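Local atomic coordinates of 4-oxalmesaconate hydratase (Pseudomonas putida, PDB entry 5CGZ), a protein that catalyses the zinc-dependent hydration of 4-carboxy-2-hydroxymuconate, the third step of bacterial gallate degradation, working as a hexamer. Residues Ala23-Ala26 and Glu27-Tyr30; Ala62-Glu65 and Glu66-Ala70; Leu173-Thr176 and Ser177-Lys181; Trp196-Tyr199 and Thr200-Leu204; Ala210-Asn213 and Val214-Ser218. All coordinates share one frame; numbering follows the deposited sequence. Where two conformers were deposited one is given.

Overall arrangement
In chain order the five contacts form a series, none enclosing or crossing another. Each is local, and only interactions 1, 3 and 5 turn the chain at a helix end. Interaction 1 ends helix 13-27 just before strand 31-36, and interaction 2 lies within helix 56-74. Interaction 3 turns the chain from strand 171-174 into helix 179-186 and touches interaction 1 through a salt bridge between Glu27 and Lys181. Interactions 4 and 5 share helix 193-212, the first in its body and the second at its C-terminal end. Trp179 of interaction 3 packs on Thr200 and Ala203 of interaction 4, joining the two successive helices, while interactions 4 and 5 both reach the third subunit.

Interaction 1: Ala23-Ala26 and Glu27-Tyr30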
loop_
_atom_site.group_PDB
_atom_site.type_symbol
_atom_site.label_atom_id
_atom_site.label_comp_id
_atom_site.label_asym_id
_atom_site.label_seq_id
_atom_site.Cartn_x
_atom_site.Cartn_y
_atom_site.Cartn_z
ATOM N N ALA A 23 -7.627 -31.049 10.287
ATOM C CA ALA A 23 -8.674 -32.001 10.649
ATOM C C ALA A 23 -9.786 -32.023 9.609
ATOM O O ALA A 23 -10.309 -33.089 9.275
ATOM C CB ALA A 23 -9.246 -31.671 12.031
ATOM N N LEU A 24 -10.146 -30.850 9.091
ATOM C CA LEU A 24 -11.242 -30.756 8.134
ATOM C C LEU A 24 -10.897 -31.488 6.833
ATOM O O LEU A 24 -11.697 -32.279 6.319
ATOM C CB LEU A 24 -11.602 -29.288 7.843
ATOM C CG LEU A 24 -12.875 -29.068 7.014
ATOM C CD1 LEU A 24 -14.119 -29.481 7.794
ATOM C CD2 LEU A 24 -13.005 -27.624 6.523
ATOM N N HIS A 25 -9.714 -31.230 6.286
ATOM C CA HIS A 25 -9.366 -31.855 5.014
ATOM C C HIS A 25 -9.050 -33.354 5.177
ATOM O O HIS A 25 -9.300 -34.142 4.264
ATOM C CB HIS A 25 -8.198 -31.113 4.348
ATOM C CG HIS A 25 -8.584 -29.767 3.804
ATOM N ND1 HIS A 25 -8.632 -28.635 4.590
ATOM C CD2 HIS A 25 -8.979 -29.386 2.564
ATOM C CE1 HIS A 25 -9.021 -27.606 3.852
ATOM N NE2 HIS A 25 -9.237 -28.035 2.620
ATOM N N ALA A 26 -8.517 -33.747 6.329
ATOM C CA ALA A 26 -8.311 -35.167 6.606
ATOM C C ALA A 26 -9.643 -35.928 6.480
ATOM O O ALA A 26 -9.699 -37.020 5.902
ATOM C CB ALA A 26 -7.703 -35.364 7.996
ATOM N N GLU A 27 -10.722 -35.333 6.987
ATOM C CA GLU A 27 -12.038 -35.967 6.913
ATOM C C GLU A 27 -12.573 -35.972 5.489
ATOM O O GLU A 27 -13.485 -36.739 5.162
ATOM C CB GLU A 27 -13.025 -35.277 7.859
ATOM C CG GLU A 27 -12.650 -35.459 9.320
ATOM C CD GLU A 27 -13.738 -35.001 10.281
ATOM O OE1 GLU A 27 -14.777 -34.485 9.817
ATOM O OE2 GLU A 27 -13.556 -35.170 11.506
ATOM N N GLN A 28 -11.994 -35.134 4.633
ATOM C CA GLN A 28 -12.356 -35.148 3.225
ATOM C C GLN A 28 -11.513 -36.129 2.418
ATOM O O GLN A 28 -11.592 -36.157 1.182
ATOM C CB GLN A 28 -12.233 -33.745 2.628
ATOM C CG GLN A 28 -13.347 -32.812 3.074
ATOM C CD GLN A 28 -13.080 -31.374 2.680
ATOM O OE1 GLN A 28 -12.543 -31.100 1.604
ATOM N NE2 GLN A 28 -13.446 -30.448 3.552
ATOM N N GLY A 29 -10.694 -36.926 3.102
ATOM C CA GLY A 29 -9.877 -37.910 2.403
ATOM C C GLY A 29 -8.495 -37.431 1.983
ATOM O O GLY A 29 -7.878 -38.013 1.081
ATOM N N TYR A 30 -8.008 -36.371 2.626
ATOM C CA TYR A 30 -6.660 -35.859 2.358
ATOM C C TYR A 30 -5.640 -36.495 3.281
ATOM O O TYR A 30 -5.879 -36.623 4.488
ATOM C CB TYR A 30 -6.585 -34.341 2.543
ATOM C CG TYR A 30 -7.183 -33.517 1.440
ATOM C CD1 TYR A 30 -8.560 -33.375 1.322
ATOM C CD2 TYR A 30 -6.371 -32.844 0.536
ATOM C CE1 TYR A 30 -9.111 -32.600 0.328
ATOM C CE2 TYR A 30 -6.914 -32.065 -0.467
ATOM C CZ TYR A 30 -8.283 -31.945 -0.565
ATOM O OH TYR A 30 -8.834 -31.174 -1.560
HETATM O O HOH W 1 -6.884 -38.864 5.926
#
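His25 turns the edge of its imidazole toward the face of the Tyr30 phenol, an edge-to-face pair with the planes at 88° and the centroids 5.2 Å apart. This is the tightly packed side of the contact. CD2 of His25 sits over one ring face, 3.9 Å from Tyr30 CE1, toward the rim of the ring. Both side chains have CG anti to the carbonyl carbon (chi1 -72° and -76°), which lays them side by side and pointing the same way. Beneath them helix 13-27 ends in a Schellman motif: Tyr30 N bonds to His25 O at 3.1 Å and Gly29 N to Ala26 O at 3.0 Å. The C-prime residue Gly29 has a positive phi, where a side chain would collide with the carbonyl oxygen of the residue before. The looser side holds Glu27, whose extended chain leads to a salt bridge with Lys181, and a water 2.8 Å from Tyr30 O. NE2 of Gln28 passes Leu24 CG at 3.8 Å on its way to Glu237 O of the second subunit, where OE1 bonds to Asn238. His25 ND1 bonds to Ala21 O and its NE2 to the backbone N of Leu239 of the second subunit, while Tyr30 OH bonds to Glu108. With NE2 facing an N-H donor and ND1 a carbonyl oxygen, the imidazole is probably neutral and protonated on ND1.

Interaction 2: Ala62-Glu65 and Glu66-Ala70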
loop_
_atom_site.group_PDB
_atom_site.type_symbol
_atom_site.label_atom_id
_atom_site.label_comp_id
_atom_site.label_asym_id
_atom_site.label_seq_id
_atom_site.Cartn_x
_atom_site.Cartn_y
_atom_site.Cartn_z
ATOM N N ALA A 62 10.186 -32.621 24.645
ATOM C CA ALA A 62 8.842 -32.280 25.095
ATOM C C ALA A 62 8.000 -31.738 23.925
ATOM O O ALA A 62 6.856 -32.158 23.719
ATOM C CB ALA A 62 8.909 -31.271 26.239
ATOM N N ARG A 63 8.575 -30.826 23.146
ATOM C CA ARG A 63 7.870 -30.253 21.996
ATOM C C ARG A 63 7.519 -31.318 20.949
ATOM O O ARG A 63 6.419 -31.311 20.393
ATOM C CB ARG A 63 8.714 -29.154 21.346
ATOM C CG ARG A 63 8.947 -27.928 22.216
ATOM C CD ARG A 63 7.734 -27.018 22.243
ATOM N NE ARG A 63 6.804 -27.329 23.326
ATOM C CZ ARG A 63 6.824 -26.747 24.524
ATOM N NH1 ARG A 63 7.738 -25.825 24.811
ATOM N NH2 ARG A 63 5.931 -27.092 25.441
ATOM N N ARG A 64 8.461 -32.224 20.679
ATOM C CA ARG A 64 8.249 -33.296 19.705
ATOM C C ARG A 64 7.064 -34.174 20.108
ATOM O O ARG A 64 6.218 -34.522 19.279
ATOM C CB ARG A 64 9.517 -34.154 19.551
ATOM C CG ARG A 64 9.465 -35.201 18.421
ATOM C CD ARG A 64 10.710 -36.137 18.419
ATOM N NE ARG A 64 11.981 -35.447 18.162
ATOM C CZ ARG A 64 12.922 -35.198 19.083
ATOM N NH1 ARG A 64 12.752 -35.583 20.342
ATOM N NH2 ARG A 64 14.045 -34.565 18.747
ATOM N N GLU A 65 6.993 -34.526 21.386
ATOM C CA GLU A 65 5.935 -35.415 21.848
ATOM C C GLU A 65 4.573 -34.731 21.756
ATOM O O GLU A 65 3.579 -35.356 21.389
ATOM C CB GLU A 65 6.205 -35.880 23.280
ATOM C CG GLU A 65 5.723 -37.298 23.567
ATOM C CD GLU A 65 6.446 -38.349 22.730
ATOM O OE1 GLU A 65 5.857 -39.425 22.489
ATOM O OE2 GLU A 65 7.599 -38.102 22.314
ATOM N N GLU A 66 4.531 -33.442 22.085
ATOM C CA GLU A 66 3.298 -32.673 21.962
ATOM C C GLU A 66 2.812 -32.624 20.519
ATOM O O GLU A 66 1.632 -32.849 20.249
ATOM C CB GLU A 66 3.501 -31.256 22.487
ATOM C CG GLU A 66 3.675 -31.187 23.990
ATOM C CD GLU A 66 3.922 -29.771 24.471
ATOM O OE1 GLU A 66 4.221 -28.897 23.622
ATOM O OE2 GLU A 66 3.813 -29.540 25.699
ATOM N N ALA A 67 3.731 -32.348 19.596
ATOM C CA ALA A 67 3.384 -32.217 18.186
ATOM C C ALA A 67 2.867 -33.538 17.629
ATOM O O ALA A 67 1.876 -33.574 16.892
ATOM C CB ALA A 67 4.581 -31.735 17.383
ATOM N N MET A 68 3.534 -34.630 17.993
ATOM C CA MET A 68 3.102 -35.949 17.541
ATOM C C MET A 68 1.726 -36.297 18.088
ATOM O O MET A 68 0.907 -36.871 17.375
ATOM C CB MET A 68 4.114 -37.012 17.943
ATOM C CG MET A 68 5.330 -37.041 17.036
ATOM S SD MET A 68 6.618 -38.100 17.716
ATOM C CE MET A 68 7.719 -38.224 16.303
ATOM N N ALA A 69 1.467 -35.933 19.342
ATOM C CA ALA A 69 0.153 -36.177 19.933
ATOM C C ALA A 69 -0.922 -35.355 19.217
ATOM O O ALA A 69 -1.994 -35.866 18.894
ATOM C CB ALA A 69 0.167 -35.857 21.429
ATOM N N ALA A 70 -0.626 -34.083 18.955
ATOM C CA ALA A 70 -1.577 -33.210 18.263
ATOM C C ALA A 70 -1.848 -33.706 16.844
ATOM O O ALA A 70 -3.001 -33.752 16.396
ATOM C CB ALA A 70 -1.060 -31.769 18.230
#
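Glu66 OE1 is gripped by two nitrogens of Arg63, the residue three places earlier on the same helix. Arg63 NE lies 3.0 Å from Glu66 OE1, and Arg63 NH2 is 3.1 Å from the same oxygen, so the guanidinium meets the carboxylate side-on in a salt bridge. Both nitrogens come from the same face of the carboxylate, whose plane is turned 38° from that of the guanidinium, although OE1 itself stays close to the guanidinium plane. A weak third bond joins Arg63 NH2 to Glu66 OE2 at 3.2 Å. Arg63 starts out away from its partner and is brought round by bends at chi2 (-78°) and chi3 (91°), whereas Glu66 reaches out as an extended chain. The two bonds to one oxygen, with a third to the other, should restrict rotation of both groups, and Ser45 holds the remaining nitrogen, NH1. On another side of the helix the extended Met68 runs alongside Arg64, its CE 4.1 Å from Arg64 CG, while Arg64 NH1 forms a salt bridge with Asp61. The backbone is regular alpha helix, with Met68 N to Arg64 O at 3.0 Å as one of its bonds. Arg63 lies about 7 Å from the zinc ligand His10, between side chains. Helix 56-74 rests on strand 76-80 through Phe80, on helix 13-27 through Phe14 and Val15, and on helix 46-50 through Leu48.

Interaction 3: Leu173-Thr176 and Ser177-Lys181; sequences LDIT and SVWDK
Apolar contact joins Ile175 to Val178 and Trp179. Ile175 CB meets Val178 CG2 at 3.9 Å, and its CD1 reaches the indole of Trp179 at the ring edge, 4.0 Å from CE3. The Ile175 branch gets there with CG1 lying between the backbone N and the carbonyl carbon (chi1 63°), a crowded position, then extends to CD1. Polar contact gathers on Asp174 OD1, which accepts from two donors of Thr176: the hydroxyl OG1 at 2.7 Å, on the syn lone pair, and the backbone N at 3.0 Å, on the anti side and 33° out of the carboxylate plane. The backbone bond makes an Asx turn, by which the chain leaves strand 171-174, an outermost strand within this chain, and heads for helix 179-186. Thr176 OG1 also has Val223 and Tyr224 backbone nitrogens as partners, and a valine here would probably leave those two N-H groups without their acceptor and let the Asp174 carboxylate turn more freely. Backbone bonds carry the chain on into the helix. Val178 N gives to Ile175 O at 3.0 Å, from above the carbonyl plane, and Trp179 N makes a weak bond to Thr176 O. One water bridges the segments, donating to Asp174 O at 2.9 Å and accepting from Ser177 N at 3.0 Å. Leu173 continues the sheet by pairing in parallel with a strand of the second subunit.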
loop_
_atom_site.group_PDB
_atom_site.type_symbol
_atom_site.label_atom_id
_atom_site.label_comp_id
_atom_site.label_asym_id
_atom_site.label_seq_id
_atom_site.Cartn_x
_atom_site.Cartn_y
_atom_site.Cartn_z
ATOM N N LEU A 173 -12.208 -20.528 6.212
ATOM C CA LEU A 173 -12.481 -21.955 6.211
ATOM C C LEU A 173 -13.391 -22.276 7.390
ATOM O O LEU A 173 -13.020 -22.041 8.536
ATOM C CB LEU A 173 -11.181 -22.758 6.304
ATOM C CG LEU A 173 -11.301 -24.277 6.170
ATOM C CD1 LEU A 173 -11.684 -24.659 4.730
ATOM C CD2 LEU A 173 -10.000 -24.964 6.603
ATOM N N ASP A 174 -14.580 -22.797 7.105
ATOM C CA ASP A 174 -15.515 -23.166 8.165
ATOM C C ASP A 174 -15.054 -24.458 8.817
ATOM O O ASP A 174 -15.132 -25.525 8.212
ATOM C CB ASP A 174 -16.933 -23.324 7.609
ATOM C CG ASP A 174 -17.960 -23.622 8.693
ATOM O OD1 ASP A 174 -17.576 -23.740 9.879
ATOM O OD2 ASP A 174 -19.158 -23.748 8.353
ATOM N N ILE A 175 -14.575 -24.362 10.052
ATOM C CA ILE A 175 -14.063 -25.534 10.749
ATOM C C ILE A 175 -14.990 -25.961 11.885
ATOM O O ILE A 175 -14.589 -26.705 12.781
ATOM C CB ILE A 175 -12.646 -25.287 11.330
ATOM C CG1 ILE A 175 -12.684 -24.178 12.386
ATOM C CG2 ILE A 175 -11.645 -24.974 10.213
ATOM C CD1 ILE A 175 -11.431 -24.158 13.272
ATOM N N THR A 176 -16.227 -25.484 11.846
ATOM C CA THR A 176 -17.201 -25.804 12.881
ATOM C C THR A 176 -17.306 -27.323 13.132
ATOM O O THR A 176 -17.373 -27.768 14.277
ATOM C CB THR A 176 -18.586 -25.256 12.513
ATOM O OG1 THR A 176 -18.525 -23.821 12.409
ATOM C CG2 THR A 176 -19.611 -25.661 13.572
ATOM N N SER A 177 -17.287 -28.112 12.062
ATOM C CA SER A 177 -17.468 -29.563 12.180
ATOM C C SER A 177 -16.267 -30.285 12.791
ATOM O O SER A 177 -16.373 -31.454 13.149
ATOM C CB SER A 177 -17.781 -30.173 10.807
ATOM O OG SER A 177 -16.670 -30.050 9.933
ATOM N N VAL A 178 -15.129 -29.607 12.928
ATOM C CA VAL A 178 -13.975 -30.259 13.544
ATOM C C VAL A 178 -13.411 -29.485 14.721
ATOM O O VAL A 178 -12.281 -29.738 15.140
ATOM C CB VAL A 178 -12.827 -30.493 12.525
ATOM C CG1 VAL A 178 -13.254 -31.516 11.468
ATOM C CG2 VAL A 178 -12.383 -29.166 11.882
ATOM N N TRP A 179 -14.182 -28.556 15.273
ATOM C CA TRP A 179 -13.644 -27.757 16.370
ATOM C C TRP A 179 -13.174 -28.635 17.539
ATOM O O TRP A 179 -12.130 -28.363 18.136
ATOM C CB TRP A 179 -14.659 -26.713 16.880
ATOM C CG TRP A 179 -14.120 -26.037 18.098
ATOM C CD1 TRP A 179 -14.543 -26.204 19.386
ATOM C CD2 TRP A 179 -12.992 -25.151 18.155
ATOM N NE1 TRP A 179 -13.765 -25.453 20.239
ATOM C CE2 TRP A 179 -12.808 -24.798 19.511
ATOM C CE3 TRP A 179 -12.132 -24.611 17.190
ATOM C CZ2 TRP A 179 -11.795 -23.932 19.927
ATOM C CZ3 TRP A 179 -11.123 -23.751 17.604
ATOM C CH2 TRP A 179 -10.961 -23.424 18.964
ATOM N N ASP A 180 -13.920 -29.694 17.859
ATOM C CA ASP A 180 -13.544 -30.544 18.996
ATOM C C ASP A 180 -12.152 -31.141 18.809
ATOM O O ASP A 180 -11.377 -31.234 19.762
ATOM C CB ASP A 180 -14.568 -31.666 19.211
ATOM C CG ASP A 180 -15.899 -31.149 19.752
ATOM O OD1 ASP A 180 -15.956 -29.981 20.205
ATOM O OD2 ASP A 180 -16.885 -31.916 19.728
ATOM N N LYS A 181 -11.839 -31.539 17.579
ATOM C CA LYS A 181 -10.513 -32.056 17.273
ATOM C C LYS A 181 -9.461 -30.959 17.417
ATOM O O LYS A 181 -8.421 -31.182 18.037
ATOM C CB LYS A 181 -10.475 -32.657 15.864
ATOM C CG LYS A 181 -11.125 -34.026 15.773
ATOM C CD LYS A 181 -11.107 -34.557 14.346
ATOM C CE LYS A 181 -11.600 -36.004 14.286
ATOM N NZ LYS A 181 -11.595 -36.510 12.879
HETATM O O HOH W 2 -17.029 -27.428 9.196
#

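Interaction 4: Trp196-Tyr199 and Thr200-Leu204; sequences WEYY and TRVAL
Val202 has CG1 anti to the backbone N (chi1 171°), which directs CG2 at the rings of Tyr198 and Tyr199, and Arg201 bends at chi3 (-57°) to bring its guanidinium back over the preceding turn. These are i to i+3 and i to i+4 contacts within helix 193-212. Val202 CG2 lies 3.8 Å from Tyr198 CE1 and 4.0 Å from Tyr199 CD1, touching both rings obliquely, while Tyr198 CD1 lies over the face of the Tyr199 ring. Tyr198 OH bonds to the backbone O of His160, and Tyr199 OH to Arg17 and to His160 ND1. The guanidinium of Arg201 stands nearly upright to the Tyr198 ring, NH2 being 4.1 Å from CD2, and carries Glu197 O over one face. Its NE bonds to Gln205 of the third subunit. A leucine in its place would probably leave that Gln205 oxygen without its donor and remove the water link to Glu197. In that link the water donates to Glu197 OE1 at 2.7 Å and accepts from Arg201 NH1 at 3.2 Å. Trp196 O takes two bonds from Thr200, from opposite faces of its plane: backbone N at 3.0 Å and OG1 at 2.8 Å.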
loop_
_atom_site.group_PDB
_atom_site.type_symbol
_atom_site.label_atom_id
_atom_site.label_comp_id
_atom_site.label_asym_id
_atom_site.label_seq_id
_atom_site.Cartn_x
_atom_site.Cartn_y
_atom_site.Cartn_z
ATOM N N TRP A 196 -4.685 -21.352 24.683
ATOM C CA TRP A 196 -5.878 -22.147 24.379
ATOM C C TRP A 196 -7.060 -21.208 24.241
ATOM O O TRP A 196 -7.847 -21.301 23.297
ATOM C CB TRP A 196 -6.208 -23.171 25.470
ATOM C CG TRP A 196 -5.147 -24.161 25.822
ATOM C CD1 TRP A 196 -3.893 -24.257 25.300
ATOM C CD2 TRP A 196 -5.261 -25.209 26.794
ATOM N NE1 TRP A 196 -3.211 -25.301 25.891
ATOM C CE2 TRP A 196 -4.033 -25.901 26.809
ATOM C CE3 TRP A 196 -6.285 -25.627 27.655
ATOM C CZ2 TRP A 196 -3.798 -26.989 27.652
ATOM C CZ3 TRP A 196 -6.051 -26.714 28.490
ATOM C CH2 TRP A 196 -4.817 -27.378 28.483
ATOM N N GLU A 197 -7.175 -20.309 25.213
ATOM C CA GLU A 197 -8.271 -19.349 25.272
ATOM C C GLU A 197 -8.187 -18.320 24.153
ATOM O O GLU A 197 -9.201 -17.966 23.563
ATOM C CB GLU A 197 -8.282 -18.640 26.627
ATOM C CG GLU A 197 -8.691 -19.541 27.774
ATOM C CD GLU A 197 -8.053 -19.149 29.103
ATOM O OE1 GLU A 197 -7.616 -17.983 29.257
ATOM O OE2 GLU A 197 -7.984 -20.020 29.995
ATOM N N TYR A 198 -6.977 -17.845 23.869
ATOM C CA TYR A 198 -6.782 -16.867 22.810
ATOM C C TYR A 198 -7.237 -17.436 21.466
ATOM O O TYR A 198 -7.961 -16.779 20.723
ATOM C CB TYR A 198 -5.317 -16.447 22.745
ATOM C CG TYR A 198 -5.003 -15.324 21.778
ATOM C CD1 TYR A 198 -4.666 -15.588 20.449
ATOM C CD2 TYR A 198 -5.010 -13.996 22.202
ATOM C CE1 TYR A 198 -4.356 -14.545 19.555
ATOM C CE2 TYR A 198 -4.707 -12.954 21.326
ATOM C CZ TYR A 198 -4.375 -13.231 20.008
ATOM O OH TYR A 198 -4.068 -12.184 19.153
ATOM N N TYR A 199 -6.828 -18.661 21.149
ATOM C CA TYR A 199 -7.122 -19.188 19.820
ATOM C C TYR A 199 -8.534 -19.744 19.731
ATOM O O TYR A 199 -9.090 -19.844 18.639
ATOM C CB TYR A 199 -6.053 -20.209 19.408
ATOM C CG TYR A 199 -4.843 -19.432 18.977
ATOM C CD1 TYR A 199 -4.819 -18.806 17.736
ATOM C CD2 TYR A 199 -3.775 -19.223 19.841
ATOM C CE1 TYR A 199 -3.741 -18.032 17.346
ATOM C CE2 TYR A 199 -2.685 -18.450 19.455
ATOM C CZ TYR A 199 -2.680 -17.856 18.205
ATOM O OH TYR A 199 -1.615 -17.084 17.808
ATOM N N THR A 200 -9.141 -20.034 20.877
ATOM C CA THR A 200 -10.585 -20.258 20.914
ATOM C C THR A 200 -11.323 -18.970 20.534
ATOM O O THR A 200 -12.246 -18.982 19.710
ATOM C CB THR A 200 -11.059 -20.729 22.309
ATOM O OG1 THR A 200 -10.435 -21.981 22.619
ATOM C CG2 THR A 200 -12.582 -20.900 22.334
ATOM N N ARG A 201 -10.920 -17.853 21.135
ATOM C CA ARG A 201 -11.562 -16.584 20.807
ATOM C C ARG A 201 -11.334 -16.230 19.334
ATOM O O ARG A 201 -12.250 -15.736 18.675
ATOM C CB ARG A 201 -11.073 -15.465 21.737
ATOM C CG ARG A 201 -11.649 -15.599 23.165
ATOM C CD ARG A 201 -11.376 -14.389 24.034
ATOM N NE ARG A 201 -9.951 -14.098 24.128
ATOM C CZ ARG A 201 -9.172 -14.430 25.153
ATOM N NH1 ARG A 201 -9.674 -15.075 26.205
ATOM N NH2 ARG A 201 -7.886 -14.108 25.126
ATOM N N VAL A 202 -10.134 -16.505 18.811
ATOM C CA VAL A 202 -9.851 -16.252 17.390
ATOM C C VAL A 202 -10.846 -16.997 16.501
ATOM O O VAL A 202 -11.444 -16.407 15.605
ATOM C CB VAL A 202 -8.419 -16.677 16.979
ATOM C CG1 VAL A 202 -8.256 -16.603 15.448
ATOM C CG2 VAL A 202 -7.374 -15.794 17.664
ATOM N N ALA A 203 -11.033 -18.290 16.763
ATOM C CA ALA A 203 -11.938 -19.105 15.947
ATOM C C ALA A 203 -13.379 -18.601 16.040
ATOM O O ALA A 203 -14.117 -18.603 15.049
ATOM C CB ALA A 203 -11.859 -20.582 16.363
ATOM N N LEU A 204 -13.783 -18.168 17.229
ATOM C CA LEU A 204 -15.130 -17.650 17.407
ATOM C C LEU A 204 -15.298 -16.322 16.672
ATOM O O LEU A 204 -16.331 -16.087 16.040
ATOM C CB LEU A 204 -15.458 -17.487 18.897
ATOM C CG LEU A 204 -15.689 -18.774 19.698
ATOM C CD1 LEU A 204 -15.653 -18.491 21.204
ATOM C CD2 LEU A 204 -17.011 -19.449 19.309
HETATM O O HOH W 3 -7.506 -15.326 28.557
#

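Interaction 5: Ala210-Asn213 and Val214-Ser218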
loop_
_atom_site.group_PDB
_atom_site.type_symbol
_atom_site.label_atom_id
_atom_site.label_comp_id
_atom_site.label_asym_id
_atom_site.label_seq_id
_atom_site.Cartn_x
_atom_site.Cartn_y
_atom_site.Cartn_z
ATOM N N ALA A 210 -17.014 -14.822 9.221
ATOM C CA ALA A 210 -17.342 -15.693 8.100
ATOM C C ALA A 210 -18.860 -15.741 7.894
ATOM O O ALA A 210 -19.351 -15.628 6.766
ATOM C CB ALA A 210 -16.781 -17.101 8.330
ATOM N N LYS A 211 -19.599 -15.888 8.991
ATOM C CA LYS A 211 -21.057 -15.895 8.921
ATOM C C LYS A 211 -21.564 -14.595 8.301
ATOM O O LYS A 211 -22.445 -14.606 7.436
ATOM C CB LYS A 211 -21.674 -16.107 10.310
ATOM C CG LYS A 211 -23.204 -16.136 10.292
ATOM C CD LYS A 211 -23.698 -17.222 9.320
ATOM C CE LYS A 211 -25.218 -17.278 9.238
ATOM N NZ LYS A 211 -25.829 -17.612 10.551
ATOM N N ARG A 212 -20.986 -13.473 8.719
ATOM C CA ARG A 212 -21.391 -12.181 8.166
ATOM C C ARG A 212 -21.181 -12.178 6.651
ATOM O O ARG A 212 -21.964 -11.596 5.906
ATOM C CB ARG A 212 -20.609 -11.037 8.823
ATOM C CG ARG A 212 -21.006 -9.622 8.361
ATOM C CD ARG A 212 -22.456 -9.288 8.729
ATOM N NE ARG A 212 -22.644 -7.884 9.112
ATOM C CZ ARG A 212 -22.876 -6.885 8.257
ATOM N NH1 ARG A 212 -22.955 -7.114 6.947
ATOM N NH2 ARG A 212 -23.026 -5.644 8.713
ATOM N N ASN A 213 -20.139 -12.858 6.188
ATOM C CA ASN A 213 -19.825 -12.811 4.768
ATOM C C ASN A 213 -20.574 -13.856 3.936
ATOM O O ASN A 213 -20.327 -13.960 2.740
ATOM C CB ASN A 213 -18.318 -12.953 4.558
ATOM C CG ASN A 213 -17.574 -11.659 4.851
ATOM O OD1 ASN A 213 -17.507 -10.762 4.001
ATOM N ND2 ASN A 213 -17.025 -11.551 6.058
ATOM N N VAL A 214 -21.485 -14.611 4.559
ATOM C CA VAL A 214 -22.425 -15.435 3.788
ATOM C C VAL A 214 -23.860 -14.947 3.972
ATOM O O VAL A 214 -24.788 -15.526 3.423
ATOM C CB VAL A 214 -22.365 -16.936 4.167
ATOM C CG1 VAL A 214 -20.960 -17.486 3.962
ATOM C CG2 VAL A 214 -22.843 -17.162 5.608
ATOM N N GLY A 215 -24.036 -13.876 4.739
ATOM C CA GLY A 215 -25.365 -13.345 5.000
ATOM C C GLY A 215 -25.761 -13.594 6.440
ATOM O O GLY A 215 -25.863 -14.743 6.872
ATOM N N ILE A 216 -25.983 -12.519 7.191
ATOM C CA ILE A 216 -26.169 -12.645 8.630
ATOM C C ILE A 216 -27.443 -13.428 8.991
ATOM O O ILE A 216 -27.530 -13.999 10.075
ATOM C CB ILE A 216 -26.189 -11.250 9.315
ATOM C CG1 ILE A 216 -25.851 -11.384 10.807
ATOM C CG2 ILE A 216 -27.526 -10.543 9.091
ATOM C CD1 ILE A 216 -25.523 -10.068 11.495
ATOM N N THR A 217 -28.412 -13.494 8.079
ATOM C CA THR A 217 -29.623 -14.263 8.356
ATOM C C THR A 217 -29.622 -15.639 7.684
ATOM O O THR A 217 -30.620 -16.348 7.736
ATOM C CB THR A 217 -30.900 -13.511 7.913
ATOM O OG1 THR A 217 -30.885 -13.323 6.493
ATOM C CG2 THR A 217 -30.999 -12.155 8.614
ATOM N N SER A 218 -28.516 -16.010 7.049
ATOM C CA SER A 218 -28.377 -17.347 6.469
ATOM C C SER A 218 -28.572 -18.426 7.531
ATOM O O SER A 218 -28.266 -18.206 8.702
ATOM C CB SER A 218 -26.998 -17.509 5.812
ATOM O OG SER A 218 -26.656 -18.882 5.659
HETATM O O HOH W 4 -26.066 -15.176 12.097
#
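Helix 193-212 gives way to a type I beta turn over Arg212 to Gly215, whose closing bond runs from Gly215 N to Arg212 O at 3.3 Å, while Val214 N returns to Lys211 O, 3.0 Å away, from above the carbonyl plane, and a second type I turn follows directly over Gly215 to Ser218. Among the side chains Lys211 does most of the work. Its bends at chi2 (56°) and chi4 (-62°) fold the chain over the first turn and carry the ammonium group to the second. On the way CD passes Val214 CG2 at 3.8 Å, crossing that side chain at about a right angle, and CE lies 3.9 Å from Ser218 CB. At the end NZ makes a weak bond to Ser218 O at 3.1 Å, and a water accepts from NZ at 2.9 Å while donating to Ile216 O at 2.8 Å. NZ also bonds to Arg220 O, so backbone oxygens further along the loop hold the ammonium group directly and through water. Arg212 CD brushes Ile216 CD1 on another side of the turn. Asn213 faces the third subunit, with OD1 bonded to Tyr119 and ND2 to Gln161 there, while Val214 packs on Val235 of the second. The helical backbone angles break at Gly215, where phi turns positive, an arrangement typical of a glycine-terminated helix C-terminus, leading into the loop before strand 225-230.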